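Local coordinates for protein reducing-end xylose-releasing exo-oligoxylanase Rex8A (Paenibacillus barcinonensis, PDB 6SUD) that hydrolyses short xylooligosaccharides, linear or branched, from their reducing ends and releases xylose during the breakdown of xylan, at residues S21-D26 against F344-W349. The protein carries 1 engineered substitution. Sequence-based numbering, arbitrary orientation.
Sequences SGYRED and FVKRFW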
ATOM      1  N   SER A  21     -20.590   7.059 -11.571  1.00 26.01           N
ATOM      2  CA  SER A  21     -20.397   8.514 -11.722  1.00 27.00           C
ATOM      3  C   SER A  21     -20.697   8.982 -13.150  1.00 27.25           C
ATOM      4  O   SER A  21     -20.680  10.208 -13.377  1.00 28.61           O
ATOM      5  CB  SER A  21     -19.006   8.835 -11.280  1.00 29.31           C
ATOM      6  OG  SER A  21     -18.657  10.177 -11.564  1.00 30.95           O
ATOM      7  N   GLY A  22     -20.906   8.085 -14.111  1.00 26.07           N
ATOM      8  CA  GLY A  22     -21.361   8.491 -15.455  1.00 25.40           C
ATOM      9  C   GLY A  22     -20.393   8.144 -16.566  1.00 25.13           C
ATOM     10  O   GLY A  22     -20.828   8.185 -17.728  1.00 25.44           O
ATOM     11  N   TYR A  23     -19.135   7.817 -16.261  1.00 22.93           N
ATOM     12  CA  TYR A  23     -18.119   7.501 -17.297  1.00 22.07           C
ATOM     13  C   TYR A  23     -18.505   6.196 -17.989  1.00 23.35           C
ATOM     14  O   TYR A  23     -19.101   5.314 -17.340  1.00 22.15           O
ATOM     15  CB  TYR A  23     -16.714   7.475 -16.698  1.00 20.21           C
ATOM     16  CG  TYR A  23     -16.339   8.798 -16.084  1.00 19.00           C
ATOM     17  CD1 TYR A  23     -16.027   9.884 -16.882  1.00 18.34           C
ATOM     18  CD2 TYR A  23     -16.363   8.984 -14.714  1.00 18.33           C
ATOM     19  CE1 TYR A  23     -15.715  11.118 -16.334  1.00 18.02           C
ATOM     20  CE2 TYR A  23     -16.034  10.204 -14.147  1.00 18.41           C
ATOM     21  CZ  TYR A  23     -15.717  11.280 -14.959  1.00 17.84           C
ATOM     22  OH  TYR A  23     -15.422  12.488 -14.402  1.00 17.85           O
ATOM     23  N   ARG A  24     -18.174   6.081 -19.274  1.00 25.67           N
ATOM     24  CA  ARG A  24     -18.549   4.906 -20.099  1.00 28.76           C
ATOM     25  C   ARG A  24     -17.607   3.741 -19.806  1.00 28.56           C
ATOM     26  O   ARG A  24     -16.399   3.983 -19.605  1.00 26.22           O
ATOM     27  CB  ARG A  24     -18.476   5.248 -21.585  1.00 31.41           C
ATOM     28  CG  ARG A  24     -19.426   6.359 -21.995  1.00 34.44           C
ATOM     29  CD  ARG A  24     -19.128   6.829 -23.407  1.00 37.56           C
ATOM     30  NE  ARG A  24     -19.643   5.902 -24.410  1.00 40.76           N
ATOM     31  CZ  ARG A  24     -19.366   5.944 -25.714  1.00 42.55           C
ATOM     32  NH1 ARG A  24     -18.560   6.871 -26.204  1.00 43.22           N
ATOM     33  NH2 ARG A  24     -19.902   5.055 -26.535  1.00 43.34           N
ATOM     34  N   GLU A  25     -18.139   2.520 -19.841  1.00 29.96           N
ATOM     35  CA  GLU A  25     -17.347   1.290 -19.590  1.00 31.13           C
ATOM     36  C   GLU A  25     -16.110   1.271 -20.490  1.00 30.01           C
ATOM     37  O   GLU A  25     -15.022   0.984 -19.965  1.00 27.40           O
ATOM     38  CB  GLU A  25     -18.198   0.040 -19.799  1.00 34.42           C
ATOM     39  CG  GLU A  25     -18.660  -0.580 -18.498  1.00 36.66           C
ATOM     40  CD  GLU A  25     -19.347  -1.920 -18.692  1.00 40.06           C
ATOM     41  OE1 GLU A  25     -20.591  -1.939 -18.676  1.00 42.11           O
ATOM     42  OE2 GLU A  25     -18.639  -2.937 -18.884  1.00 42.64           O
ATOM     43  N   ASP A  26     -16.263   1.591 -21.778  1.00 29.78           N
ATOM     44  CA  ASP A  26     -15.145   1.565 -22.762  1.00 29.96           C
ATOM     45  C   ASP A  26     -14.075   2.604 -22.395  1.00 27.04           C
ATOM     46  O   ASP A  26     -12.875   2.237 -22.440  1.00 25.29           O
ATOM     47  CB  ASP A  26     -15.637   1.702 -24.206  1.00 32.13           C
ATOM     48  CG  ASP A  26     -16.368   2.990 -24.553  1.00 35.27           C
ATOM     49  OD1 ASP A  26     -16.246   3.972 -23.799  1.00 37.64           O
ATOM     50  OD2 ASP A  26     -17.062   2.995 -25.586  1.00 39.32           O
ATOM     51  N   PHE A 344     -14.827  14.026  -5.716  1.00 12.11           N
ATOM     52  CA  PHE A 344     -13.411  13.555  -5.660  1.00 11.34           C
ATOM     53  C   PHE A 344     -13.127  12.554  -6.786  1.00 10.93           C
ATOM     54  O   PHE A 344     -11.987  12.511  -7.292  1.00  9.32           O
ATOM     55  CB  PHE A 344     -13.065  12.897  -4.328  1.00 11.05           C
ATOM     56  CG  PHE A 344     -12.528  13.857  -3.303  1.00 10.77           C
ATOM     57  CD1 PHE A 344     -11.213  14.292  -3.354  1.00 10.92           C
ATOM     58  CD2 PHE A 344     -13.347  14.353  -2.305  1.00 11.14           C
ATOM     59  CE1 PHE A 344     -10.724  15.187  -2.416  1.00 11.33           C
ATOM     60  CE2 PHE A 344     -12.857  15.248  -1.367  1.00 11.08           C
ATOM     61  CZ  PHE A 344     -11.546  15.661  -1.420  1.00 11.25           C
ATOM     62  N   VAL A 345     -14.122  11.730  -7.109  1.00 11.47           N
ATOM     63  CA  VAL A 345     -14.032  10.736  -8.214  1.00 11.70           C
ATOM     64  C   VAL A 345     -13.822  11.510  -9.515  1.00 12.56           C
ATOM     65  O   VAL A 345     -12.948  11.114 -10.312  1.00 12.51           O
ATOM     66  CB  VAL A 345     -15.290   9.848  -8.291  1.00 11.76           C
ATOM     67  CG1 VAL A 345     -15.324   9.010  -9.558  1.00 12.20           C
ATOM     68  CG2 VAL A 345     -15.434   8.942  -7.083  1.00 11.73           C
ATOM     69  N   LYS A 346     -14.610  12.561  -9.729  1.00 13.93           N
ATOM     70  CA  LYS A 346     -14.526  13.398 -10.957  1.00 14.96           C
ATOM     71  C   LYS A 346     -13.194  14.152 -10.974  1.00 14.69           C
ATOM     72  O   LYS A 346     -12.561  14.200 -12.049  1.00 15.19           O
ATOM     73  CB  LYS A 346     -15.703  14.374 -11.029  1.00 16.53           C
ATOM     74  CG  LYS A 346     -15.680  15.326 -12.217  1.00 18.65           C
ATOM     75  CD  LYS A 346     -16.837  16.303 -12.214  1.00 20.65           C
ATOM     76  CE  LYS A 346     -17.647  16.279 -13.491  1.00 22.61           C
ATOM     77  NZ  LYS A 346     -17.076  17.181 -14.518  1.00 24.15           N
ATOM     78  N   ARG A 347     -12.789  14.728  -9.840  1.00 14.65           N
ATOM     79  CA  ARG A 347     -11.527  15.506  -9.748  1.00 14.81           C
ATOM     80  C   ARG A 347     -10.366  14.581 -10.127  1.00 13.53           C
ATOM     81  O   ARG A 347      -9.470  15.014 -10.855  1.00 13.53           O
ATOM     82  CB  ARG A 347     -11.349  16.081  -8.340  1.00 17.06           C
ATOM     83  CG  ARG A 347     -10.021  16.790  -8.109  1.00 19.01           C
ATOM     84  CD  ARG A 347      -9.909  18.068  -8.905  1.00 21.46           C
ATOM     85  NE  ARG A 347      -8.876  18.972  -8.402  1.00 23.89           N
ATOM     86  CZ  ARG A 347      -7.585  18.929  -8.736  1.00 25.71           C
ATOM     87  NH1 ARG A 347      -7.118  18.006  -9.569  1.00 27.18           N
ATOM     88  NH2 ARG A 347      -6.750  19.809  -8.213  1.00 25.85           N
ATOM     89  N   PHE A 348     -10.397  13.341  -9.640  1.00 12.09           N
ATOM     90  CA  PHE A 348      -9.317  12.360  -9.891  1.00 11.42           C
ATOM     91  C   PHE A 348      -9.272  12.009 -11.382  1.00 11.76           C
ATOM     92  O   PHE A 348      -8.169  12.006 -11.978  1.00 11.13           O
ATOM     93  CB  PHE A 348      -9.513  11.110  -9.033  1.00 10.97           C
ATOM     94  CG  PHE A 348      -8.432  10.099  -9.290  1.00 10.72           C
ATOM     95  CD1 PHE A 348      -7.155  10.299  -8.783  1.00 10.70           C
ATOM     96  CD2 PHE A 348      -8.662   9.006 -10.108  1.00 10.67           C
ATOM     97  CE1 PHE A 348      -6.144   9.394  -9.050  1.00 10.15           C
ATOM     98  CE2 PHE A 348      -7.649   8.109 -10.382  1.00 10.50           C
ATOM     99  CZ  PHE A 348      -6.398   8.300  -9.841  1.00 10.37           C
ATOM    100  N   TRP A 349     -10.433  11.710 -11.966  1.00 12.19           N
ATOM    101  CA  TRP A 349     -10.570  11.351 -13.403  1.00 13.06           C
ATOM    102  C   TRP A 349      -9.886  12.429 -14.252  1.00 12.71           C
ATOM    103  O   TRP A 349      -9.222  12.086 -15.253  1.00 13.19           O
ATOM    104  CB  TRP A 349     -12.046  11.178 -13.794  1.00 13.23           C
ATOM    105  CG  TRP A 349     -12.247  10.869 -15.244  1.00 13.60           C
ATOM    106  CD1 TRP A 349     -12.435  11.776 -16.246  1.00 14.17           C
ATOM    107  CD2 TRP A 349     -12.242   9.572 -15.874  1.00 13.84           C
ATOM    108  NE1 TRP A 349     -12.571  11.137 -17.450  1.00 14.20           N
ATOM    109  CE2 TRP A 349     -12.465   9.785 -17.253  1.00 14.04           C
ATOM    110  CE3 TRP A 349     -12.093   8.259 -15.412  1.00 14.11           C
ATOM    111  CZ2 TRP A 349     -12.513   8.738 -18.170  1.00 14.05           C
ATOM    112  CZ3 TRP A 349     -12.153   7.220 -16.318  1.00 13.85           C
ATOM    113  CH2 TRP A 349     -12.354   7.458 -17.680  1.00 14.10           C
TER
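One face of the Tyr-23 ring is covered by the indole of Trp-349, with Trp-349 CD2 over its centre; on the indole's side, Tyr-23 CD1 sits toward the rim. The tyrosine ring and the five-membered indole ring stack face-to-face, with centroids 3.8 Å apart and planes tilted by 21°. Approach is closest at one side of the stack, where Tyr-23 CE1 comes within 3.3 Å of Trp-349 NE1. At the edge of the phenol, Tyr-23 OH lies 3.6 Å from Lys-346 CG, and the lysine chain crosses the tyrosine at about a right angle. The two aromatic side chains run past each other in opposite directions. Trp-349 CG stands anti to its own backbone N (chi1 178°), which carries the indole out from the last turn of helix 341-349 and over the phenol. The indole also meets Phe-18 edge-to-face and Arg-31 in a cation-pi contact. Beside the stack, Ser-21 OG makes a looser contact with Val-345 CG1 at 4.1 Å. A leucine in place of Tyr-23 would probably cost Trp-349 its stacking partner and leave a gap beside the aliphatic part of Lys-346. Gly-22, with positive phi, ends helix 17-20 in a Schellman motif, and Arg-24 is the N-cap residue of helix 25-41. The contact thus joins an interhelical turn to a late helix at the surface of the (alpha/alpha)6 barrel characteristic of family 8 glycoside hydrolases.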